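Local coordinates for DUF3501 family protein (PDB 3FJV), which is of unknown function and belongs to the DUF3501 family, forming a two-chain assembly whose subunits each combine helices with an antiparallel sheet, at residues Q71-L74 with D75-P79. Sequence-based numbering, arbitrary orientation.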
ATOM      1  N   GLN A  71     -19.363  -5.734  10.406  1.00 18.56           N
ATOM      2  CA  GLN A  71     -19.602  -4.287  10.499  1.00 16.86           C
ATOM      3  C   GLN A  71     -18.341  -3.494  10.225  1.00 16.80           C
ATOM      4  O   GLN A  71     -18.400  -2.446   9.578  1.00 15.86           O
ATOM      5  CB  GLN A  71     -20.173  -3.870  11.870  1.00 18.47           C
ATOM      6  CG  GLN A  71     -20.728  -2.420  11.906  1.00 18.02           C
ATOM      7  CD  GLN A  71     -21.786  -2.188  10.836  1.00 17.14           C
ATOM      8  OE1 GLN A  71     -22.751  -2.933  10.769  1.00 22.48           O
ATOM      9  NE2 GLN A  71     -21.617  -1.136  10.011  1.00 18.72           N
ATOM     10  N   ALA A  72     -17.203  -4.009  10.684  1.00 16.66           N
ATOM     11  CA  ALA A  72     -15.922  -3.339  10.506  1.00 17.21           C
ATOM     12  C   ALA A  72     -15.552  -3.254   9.012  1.00 18.51           C
ATOM     13  O   ALA A  72     -14.946  -2.278   8.591  1.00 18.37           O
ATOM     14  CB  ALA A  72     -14.820  -4.048  11.321  1.00 17.47           C
ATOM     15  N   GLU A  73     -15.905  -4.270   8.214  1.00 15.18           N
ATOM     16  CA  GLU A  73     -15.645  -4.150   6.781  1.00 16.92           C
ATOM     17  C   GLU A  73     -16.599  -3.179   6.117  1.00 16.91           C
ATOM     18  O   GLU A  73     -16.184  -2.402   5.272  1.00 16.73           O
ATOM     19  CB  GLU A  73     -15.707  -5.501   6.064  1.00 16.16           C
ATOM     20  CG  GLU A  73     -14.774  -6.584   6.595  1.00 21.22           C
ATOM     21  CD  GLU A  73     -13.316  -6.135   6.673  1.00 20.43           C
ATOM     22  OE1 GLU A  73     -12.892  -5.189   5.944  1.00 17.53           O
ATOM     23  OE2 GLU A  73     -12.588  -6.740   7.482  1.00 18.90           O
ATOM     24  N   LEU A  74     -17.889  -3.203   6.480  1.00 17.70           N
ATOM     25  CA  LEU A  74     -18.837  -2.182   5.977  1.00 18.20           C
ATOM     26  C   LEU A  74     -18.310  -0.763   6.244  1.00 17.00           C
ATOM     27  O   LEU A  74     -18.335   0.152   5.373  1.00 17.93           O
ATOM     28  CB  LEU A  74     -20.211  -2.390   6.646  1.00 16.88           C
ATOM     29  CG  LEU A  74     -21.153  -3.448   6.033  1.00 26.25           C
ATOM     30  CD1 LEU A  74     -22.249  -3.804   7.027  1.00 24.74           C
ATOM     31  CD2 LEU A  74     -21.793  -2.988   4.695  1.00 23.49           C
ATOM     32  N   ASP A  75     -17.801  -0.554   7.458  1.00 15.14           N
ATOM     33  CA  ASP A  75     -17.375   0.788   7.854  1.00 13.18           C
ATOM     34  C   ASP A  75     -16.077   1.131   7.153  1.00 17.21           C
ATOM     35  O   ASP A  75     -15.855   2.267   6.792  1.00 19.13           O
ATOM     36  CB  ASP A  75     -17.146   0.872   9.358  1.00 16.59           C
ATOM     37  CG  ASP A  75     -18.418   0.744  10.176  1.00 23.09           C
ATOM     38  OD1 ASP A  75     -19.510   0.835   9.619  1.00 20.94           O
ATOM     39  OD2 ASP A  75     -18.318   0.549  11.410  1.00 23.41           O
ATOM     40  N   ALA A  76     -15.214   0.135   6.898  1.00 17.99           N
ATOM     41  CA  ALA A  76     -13.961   0.397   6.199  1.00 16.62           C
ATOM     42  C   ALA A  76     -14.168   0.848   4.741  1.00 15.78           C
ATOM     43  O   ALA A  76     -13.355   1.651   4.190  1.00 18.54           O
ATOM     44  CB  ALA A  76     -13.051  -0.825   6.222  1.00 13.66           C
ATOM     45  N   TYR A  77     -15.199   0.293   4.108  1.00 16.52           N
ATOM     46  CA  TYR A  77     -15.545   0.618   2.729  1.00 13.97           C
ATOM     47  C   TYR A  77     -16.538   1.783   2.536  1.00 17.84           C
ATOM     48  O   TYR A  77     -16.751   2.209   1.403  1.00 16.75           O
ATOM     49  CB  TYR A  77     -16.038  -0.641   1.977  1.00 16.04           C
ATOM     50  CG  TYR A  77     -14.904  -1.615   1.613  1.00 14.10           C
ATOM     51  CD1 TYR A  77     -14.187  -1.465   0.437  1.00 14.76           C
ATOM     52  CD2 TYR A  77     -14.561  -2.678   2.451  1.00 17.95           C
ATOM     53  CE1 TYR A  77     -13.177  -2.357   0.090  1.00 16.08           C
ATOM     54  CE2 TYR A  77     -13.586  -3.551   2.124  1.00 19.11           C
ATOM     55  CZ  TYR A  77     -12.890  -3.405   0.920  1.00 17.67           C
ATOM     56  OH  TYR A  77     -11.865  -4.253   0.575  1.00 17.37           O
ATOM     57  N   LEU A  78     -17.082   2.318   3.626  1.00 18.96           N
ATOM     58  CA  LEU A  78     -17.987   3.476   3.588  1.00 21.70           C
ATOM     59  C   LEU A  78     -17.457   4.692   2.814  1.00 21.30           C
ATOM     60  O   LEU A  78     -18.225   5.370   2.172  1.00 23.77           O
ATOM     61  CB  LEU A  78     -18.282   3.975   5.010  1.00 21.62           C
ATOM     62  CG  LEU A  78     -19.380   5.051   5.121  1.00 30.10           C
ATOM     63  CD1 LEU A  78     -20.736   4.481   4.694  1.00 25.25           C
ATOM     64  CD2 LEU A  78     -19.479   5.558   6.581  1.00 35.57           C
ATOM     65  N   PRO A  79     -16.147   4.989   2.904  1.00 21.64           N
ATOM     66  CA  PRO A  79     -15.614   6.058   2.088  1.00 20.40           C
ATOM     67  C   PRO A  79     -15.962   5.960   0.594  1.00 19.39           C
ATOM     68  O   PRO A  79     -15.996   6.984  -0.081  1.00 19.77           O
ATOM     69  CB  PRO A  79     -14.084   5.948   2.283  1.00 22.62           C
ATOM     70  CG  PRO A  79     -13.921   5.228   3.586  1.00 26.89           C
ATOM     71  CD  PRO A  79     -15.111   4.352   3.738  1.00 25.11           C
TER
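The ring of Tyr77 presents its edge to the preceding turn: the carbonyl oxygen of Glu73 lies in the ring plane, 3.3 Å from CD2. That same oxygen accepts the backbone N-H of Tyr77, so one acceptor meets both the main chain and the ring edge. Farther round the helix, the flat amide of Gln71 and the carboxylate of Asp75 are turned 47° against each other. Gln71 NE2 donates to Asp75 OD1 at 2.9 Å; the acceptor lies almost in the amide plane, whereas the donor comes from above the carboxylate plane. With CG anti to the backbone N (chi1 -167°) and the chain bent at chi2 (56°), Gln71 turns its amide onto the Asp75 carboxylate. Its OE1 has a weak hydrogen bond to Arg6. Backbone bonds join Asp75 N to Gln71 O and Ala76 N to Ala72 O. The carboxylate of Glu73 forms a salt bridge through OE2 with Arg107 of the second subunit, while Ala76 and Tyr77 pack on Ala103 of that subunit. The arrangement is an i to i+4 side-chain bond beside the backbone bonds of an alpha-helix, near the C-terminal end of helix 67-77, where Tyr77 also touches Gln54 and Met58 of helix 48-62.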